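Local coordinates for Ras GTPase-activating-like protein IQGAP2 (Homo sapiens, PDB 5CJP) that probably binds the GTP-loaded form of Rho-family GTPases such as Cdc42 through a helical domain related to RasGAP proteins, at residues Arg182-Val187 with Gly268-Val273; Gln275-Asn280 with Asn295-Thr300. All blocks are in the same frame, centred on the assembly; numbering follows the deposited sequence.

Contact 1 of 2, residues Arg182-Val187 with Gly268-Val273; sequences RVTDKV and GSVAKV
The side chains of T184 and V270 run antiparallel, each passing alongside the other, the threonine hydroxyl meeting one methyl of the valine: T184 OG1 lies 3.7 Å from V270 CG1. V270 CG1 stands anti to the backbone N (chi1 -179°), which carries this branch over the threonine, where it also comes within 3.9 Å of T184 CA; its other branch, V270 CG2, passes 4.1 Å from T184 OG1. Toward the valine the hydroxyl makes a van der Waals contact, and its hydrogen bond is with L180 O, a turn earlier in its own helix. The two elements are helices 167-193 and 261-278 of the all-helical RasGAP-related domain, crossing at -69° with their local axes 9.6 Å apart, and the CA atoms of T184 and V270 mark the nearest backbone approach at 5.5 Å. From this point the contact spreads to one further valine on each helix. T184 CG2, the branch opposite the backbone N, is 4.2 Å from V273 CG1, the two side chains meeting at a slant. V187 CG2 touches V270 CG1 at 4.1 Å, giving that methyl a second neighbour one turn along from T184. All four are buried. Helix 111-123 backs the interface with V117 and I121 against V187, whereas A271, on the far side of helix 261-278, packs on N239 and V243 and meets an apolar side chain of another protein's chain.

Contact 2 of 2, residues Gln275-Asn280 with Asn295-Thr300; sequences QHAASN and NYLSET
A Schellman motif ends helix 261-278, and in the last turn before it A277 packs its methyl against L297 and T300 of helix 294-311. N280, with positive phi, is the C-prime residue: its N binds A277 O, while K281 N reaches H276 O. A277 CB points at the second helix and lies 3.4 Å from T300 CG2; T300 chi1 of -63° sets OG1 beside the backbone N and leaves CG2 anti to it, turned to A277. L297 reaches the same methyl with the end of its side chain, CD2 lying 3.9 Å from A277 CB and about as near to A277 N. That leucine methyl is also 4.3 Å from H276 CB, but the imidazole turns away, ND1 bonded to K281 O and the ring edge-to-face against F283. F304, a turn further along helix 294-311, also packs on A277. A serine at T300 would keep the hydroxyl but lack CG2, and would probably open a gap beside A277 CB, removing its nearest neighbour on the facing segment. The threonine's polar branch looks back into its own helix: OG1 donates to Y296 O at 2.9 Å and a C=O...OG1 angle of 136°, from above the carbonyl plane; Y296 O also accepts from T300 N. The same OG1 sits 3.2 Å above the plane of the Y296 ring, over its centre.

Contacts 1 and 2 follow one another along helix 261-278, their centres 11 Å apart, and Y296 bridges them. From helix 294-311 its hydroxyl reaches helix 167-193, where Y296 OH lies 3.4 Å from T184 CG2 and forms a weak hydrogen bond with D185 OD2. L297 makes a second join, its CD2 3.4 Å from V273 O. The three helices therefore meet one another pairwise. S269, A271, K272 and Q275 on the shared helix, and S279 just past its end, meet a chain of another protein, Q275 NE2 bonding to that chain's backbone, consistent with a GTPase-binding surface. A bound GTP, distinct from the one held at N57, R59, E60 and Y326, lies about 10 Å from the H276 side chain.

Contact 1 of 2, residues Arg182-Val187 with Gly268-Val273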
loop_
_atom_site.group_PDB
_atom_site.type_symbol
_atom_site.label_atom_id
_atom_site.label_comp_id
_atom_site.label_asym_id
_atom_site.label_seq_id
_atom_site.Cartn_x
_atom_site.Cartn_y
_atom_site.Cartn_z
ATOM N N ARG E 182 -17.350 35.128 -22.932
ATOM C CA ARG E 182 -16.043 34.872 -23.511
ATOM C C ARG E 182 -15.404 33.590 -22.974
ATOM O O ARG E 182 -14.883 32.785 -23.744
ATOM C CB ARG E 182 -15.136 36.053 -23.212
ATOM C CG ARG E 182 -14.364 36.552 -24.391
ATOM C CD ARG E 182 -13.263 37.452 -23.901
ATOM N NE ARG E 182 -12.353 36.702 -23.039
ATOM C CZ ARG E 182 -12.195 36.921 -21.739
ATOM N NH1 ARG E 182 -12.891 37.876 -21.124
ATOM N NH2 ARG E 182 -11.328 36.189 -21.054
ATOM N N VAL E 183 -15.418 33.417 -21.651
ATOM C CA VAL E 183 -14.844 32.215 -21.047
ATOM C C VAL E 183 -15.706 31.008 -21.358
ATOM O O VAL E 183 -15.202 29.922 -21.591
ATOM C CB VAL E 183 -14.716 32.334 -19.526
ATOM C CG1 VAL E 183 -13.283 32.598 -19.163
ATOM C CG2 VAL E 183 -15.572 33.450 -19.008
ATOM N N THR E 184 -17.014 31.210 -21.377
ATOM C CA THR E 184 -17.937 30.130 -21.664
ATOM C C THR E 184 -17.707 29.558 -23.046
ATOM O O THR E 184 -17.693 28.340 -23.220
ATOM C CB THR E 184 -19.396 30.605 -21.583
ATOM O OG1 THR E 184 -19.664 31.080 -20.264
ATOM C CG2 THR E 184 -20.352 29.477 -21.908
ATOM N N ASP E 185 -17.534 30.435 -24.033
ATOM C CA ASP E 185 -17.330 29.989 -25.407
ATOM C C ASP E 185 -16.059 29.149 -25.494
ATOM O O ASP E 185 -16.000 28.181 -26.257
ATOM C CB ASP E 185 -17.253 31.180 -26.375
ATOM C CG ASP E 185 -17.677 30.807 -27.799
ATOM O OD1 ASP E 185 -17.085 31.339 -28.758
ATOM O OD2 ASP E 185 -18.616 29.989 -27.964
ATOM N N LYS E 186 -15.042 29.513 -24.714
ATOM C CA LYS E 186 -13.809 28.740 -24.704
ATOM C C LYS E 186 -14.117 27.330 -24.193
ATOM O O LYS E 186 -13.732 26.347 -24.817
ATOM C CB LYS E 186 -12.754 29.410 -23.823
ATOM C CG LYS E 186 -12.164 30.673 -24.439
ATOM C CD LYS E 186 -10.910 31.144 -23.729
ATOM C CE LYS E 186 -10.270 32.288 -24.514
ATOM N NZ LYS E 186 -9.004 32.807 -23.906
ATOM N N VAL E 187 -14.830 27.226 -23.075
ATOM C CA VAL E 187 -15.188 25.924 -22.528
ATOM C C VAL E 187 -16.009 25.123 -23.529
ATOM O O VAL E 187 -15.696 23.980 -23.838
ATOM C CB VAL E 187 -16.024 26.054 -21.250
ATOM C CG1 VAL E 187 -16.545 24.697 -20.848
ATOM C CG2 VAL E 187 -15.187 26.661 -20.132
ATOM N N GLY E 268 -18.597 28.456 -11.636
ATOM C CA GLY E 268 -20.005 28.211 -11.397
ATOM C C GLY E 268 -20.863 28.974 -12.379
ATOM O O GLY E 268 -21.862 28.449 -12.870
ATOM N N SER E 269 -20.490 30.215 -12.676
ATOM C CA SER E 269 -21.277 30.996 -13.624
ATOM C C SER E 269 -21.244 30.370 -15.018
ATOM O O SER E 269 -22.238 30.396 -15.754
ATOM C CB SER E 269 -20.773 32.436 -13.680
ATOM O OG SER E 269 -21.141 33.146 -12.509
ATOM N N VAL E 270 -20.107 29.793 -15.382
ATOM C CA VAL E 270 -20.024 29.186 -16.691
ATOM C C VAL E 270 -20.967 28.008 -16.704
ATOM O O VAL E 270 -21.724 27.834 -17.651
ATOM C CB VAL E 270 -18.611 28.690 -17.021
ATOM C CG1 VAL E 270 -18.610 28.085 -18.409
ATOM C CG2 VAL E 270 -17.612 29.831 -16.940
ATOM N N ALA E 271 -20.934 27.207 -15.643
ATOM C CA ALA E 271 -21.798 26.036 -15.542
ATOM C C ALA E 271 -23.274 26.396 -15.641
ATOM O O ALA E 271 -24.067 25.652 -16.217
ATOM C CB ALA E 271 -21.540 25.323 -14.257
ATOM N N LYS E 272 -23.646 27.537 -15.075
ATOM C CA LYS E 272 -25.029 27.954 -15.127
ATOM C C LYS E 272 -25.413 28.295 -16.566
ATOM O O LYS E 272 -26.430 27.821 -17.076
ATOM C CB LYS E 272 -25.264 29.150 -14.206
ATOM C CG LYS E 272 -26.730 29.518 -14.057
ATOM C CD LYS E 272 -26.896 30.667 -13.110
ATOM C CE LYS E 272 -28.329 31.173 -13.074
ATOM N NZ LYS E 272 -28.404 32.435 -12.265
ATOM N N VAL E 273 -24.604 29.102 -17.236
ATOM C CA VAL E 273 -24.922 29.445 -18.617
ATOM C C VAL E 273 -25.006 28.198 -19.486
ATOM O O VAL E 273 -25.942 28.042 -20.263
ATOM C CB VAL E 273 -23.881 30.389 -19.231
ATOM C CG1 VAL E 273 -24.185 30.585 -20.710
ATOM C CG2 VAL E 273 -23.912 31.720 -18.517
#

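Contact 2 of 2, residues Gln275-Asn280 with Asn295-Thr300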
loop_
_atom_site.group_PDB
_atom_site.type_symbol
_atom_site.label_atom_id
_atom_site.label_comp_id
_atom_site.label_asym_id
_atom_site.label_seq_id
_atom_site.Cartn_x
_atom_site.Cartn_y
_atom_site.Cartn_z
ATOM N N GLN E 275 -25.640 25.068 -18.574
ATOM C CA GLN E 275 -26.770 24.213 -18.200
ATOM C C GLN E 275 -27.960 24.711 -18.994
ATOM O O GLN E 275 -28.556 23.974 -19.765
ATOM C CB GLN E 275 -27.117 24.353 -16.726
ATOM C CG GLN E 275 -27.447 23.062 -15.971
ATOM C CD GLN E 275 -28.326 22.055 -16.716
ATOM O OE1 GLN E 275 -27.923 21.532 -17.744
ATOM N NE2 GLN E 275 -29.515 21.762 -16.178
ATOM N N HIS E 276 -28.281 25.986 -18.803
ATOM C CA HIS E 276 -29.396 26.619 -19.502
ATOM C C HIS E 276 -29.392 26.345 -20.996
ATOM O O HIS E 276 -30.432 26.015 -21.570
ATOM C CB HIS E 276 -29.376 28.123 -19.254
ATOM C CG HIS E 276 -29.904 28.508 -17.911
ATOM N ND1 HIS E 276 -31.219 28.871 -17.703
ATOM C CD2 HIS E 276 -29.310 28.533 -16.694
ATOM C CE1 HIS E 276 -31.409 29.103 -16.418
ATOM N NE2 HIS E 276 -30.269 28.905 -15.784
ATOM N N ALA E 277 -28.224 26.479 -21.620
ATOM C CA ALA E 277 -28.102 26.233 -23.050
ATOM C C ALA E 277 -28.413 24.779 -23.357
ATOM O O ALA E 277 -29.205 24.489 -24.245
ATOM C CB ALA E 277 -26.717 26.574 -23.520
ATOM N N ALA E 278 -27.802 23.863 -22.612
ATOM C CA ALA E 278 -28.025 22.441 -22.848
ATOM C C ALA E 278 -29.482 22.051 -22.640
ATOM O O ALA E 278 -29.983 21.126 -23.278
ATOM C CB ALA E 278 -27.137 21.616 -21.944
ATOM N N SER E 279 -30.164 22.769 -21.754
ATOM C CA SER E 279 -31.557 22.478 -21.467
ATOM C C SER E 279 -32.520 23.414 -22.188
ATOM O O SER E 279 -33.714 23.421 -21.900
ATOM C CB SER E 279 -31.794 22.526 -19.953
ATOM O OG SER E 279 -31.421 23.776 -19.408
ATOM N N ASN E 280 -31.993 24.185 -23.136
ATOM C CA ASN E 280 -32.779 25.141 -23.922
ATOM C C ASN E 280 -33.633 26.082 -23.059
ATOM O O ASN E 280 -34.814 26.294 -23.334
ATOM C CB ASN E 280 -33.684 24.399 -24.908
ATOM C CG ASN E 280 -34.131 25.279 -26.073
ATOM O OD1 ASN E 280 -33.889 26.487 -26.089
ATOM N ND2 ASN E 280 -34.777 24.670 -27.058
ATOM N N ASN E 295 -29.579 35.099 -26.921
ATOM C CA ASN E 295 -29.268 34.833 -28.314
ATOM C C ASN E 295 -28.144 33.812 -28.345
ATOM O O ASN E 295 -28.169 32.878 -29.140
ATOM C CB ASN E 295 -28.837 36.117 -29.021
ATOM C CG ASN E 295 -29.921 37.174 -29.012
ATOM O OD1 ASN E 295 -31.016 36.954 -29.530
ATOM N ND2 ASN E 295 -29.624 38.329 -28.424
ATOM N N TYR E 296 -27.161 33.993 -27.467
ATOM C CA TYR E 296 -26.035 33.069 -27.385
ATOM C C TYR E 296 -26.526 31.721 -26.871
ATOM O O TYR E 296 -26.100 30.670 -27.353
ATOM C CB TYR E 296 -24.948 33.615 -26.445
ATOM C CG TYR E 296 -23.803 32.648 -26.152
ATOM C CD1 TYR E 296 -22.899 32.265 -27.147
ATOM C CD2 TYR E 296 -23.606 32.145 -24.864
ATOM C CE1 TYR E 296 -21.815 31.406 -26.861
ATOM C CE2 TYR E 296 -22.526 31.288 -24.565
ATOM C CZ TYR E 296 -21.634 30.926 -25.562
ATOM O OH TYR E 296 -20.551 30.115 -25.249
ATOM N N LEU E 297 -27.425 31.756 -25.894
ATOM C CA LEU E 297 -27.964 30.536 -25.327
ATOM C C LEU E 297 -28.635 29.676 -26.372
ATOM O O LEU E 297 -28.496 28.467 -26.349
ATOM C CB LEU E 297 -28.967 30.852 -24.215
ATOM C CG LEU E 297 -28.374 31.337 -22.897
ATOM C CD1 LEU E 297 -29.476 31.620 -21.882
ATOM C CD2 LEU E 297 -27.436 30.286 -22.378
ATOM N N SER E 298 -29.365 30.299 -27.288
ATOM C CA SER E 298 -30.074 29.548 -28.322
ATOM C C SER E 298 -29.165 28.983 -29.399
ATOM O O SER E 298 -29.507 28.004 -30.049
ATOM C CB SER E 298 -31.142 30.424 -28.978
ATOM O OG SER E 298 -32.006 30.969 -28.006
ATOM N N GLU E 299 -28.014 29.609 -29.604
ATOM C CA GLU E 299 -27.067 29.126 -30.602
ATOM C C GLU E 299 -26.318 27.966 -29.957
ATOM O O GLU E 299 -26.101 26.917 -30.573
ATOM C CB GLU E 299 -26.068 30.224 -30.984
ATOM C CG GLU E 299 -26.698 31.518 -31.463
ATOM C CD GLU E 299 -25.660 32.575 -31.827
ATOM O OE1 GLU E 299 -24.776 32.868 -30.986
ATOM O OE2 GLU E 299 -25.733 33.118 -32.952
ATOM N N THR E 300 -25.938 28.178 -28.701
ATOM C CA THR E 300 -25.219 27.176 -27.940
ATOM C C THR E 300 -26.044 25.912 -27.780
ATOM O O THR E 300 -25.508 24.805 -27.855
ATOM C CB THR E 300 -24.821 27.724 -26.576
ATOM O OG1 THR E 300 -23.921 28.829 -26.760
ATOM C CG2 THR E 300 -24.139 26.646 -25.756
#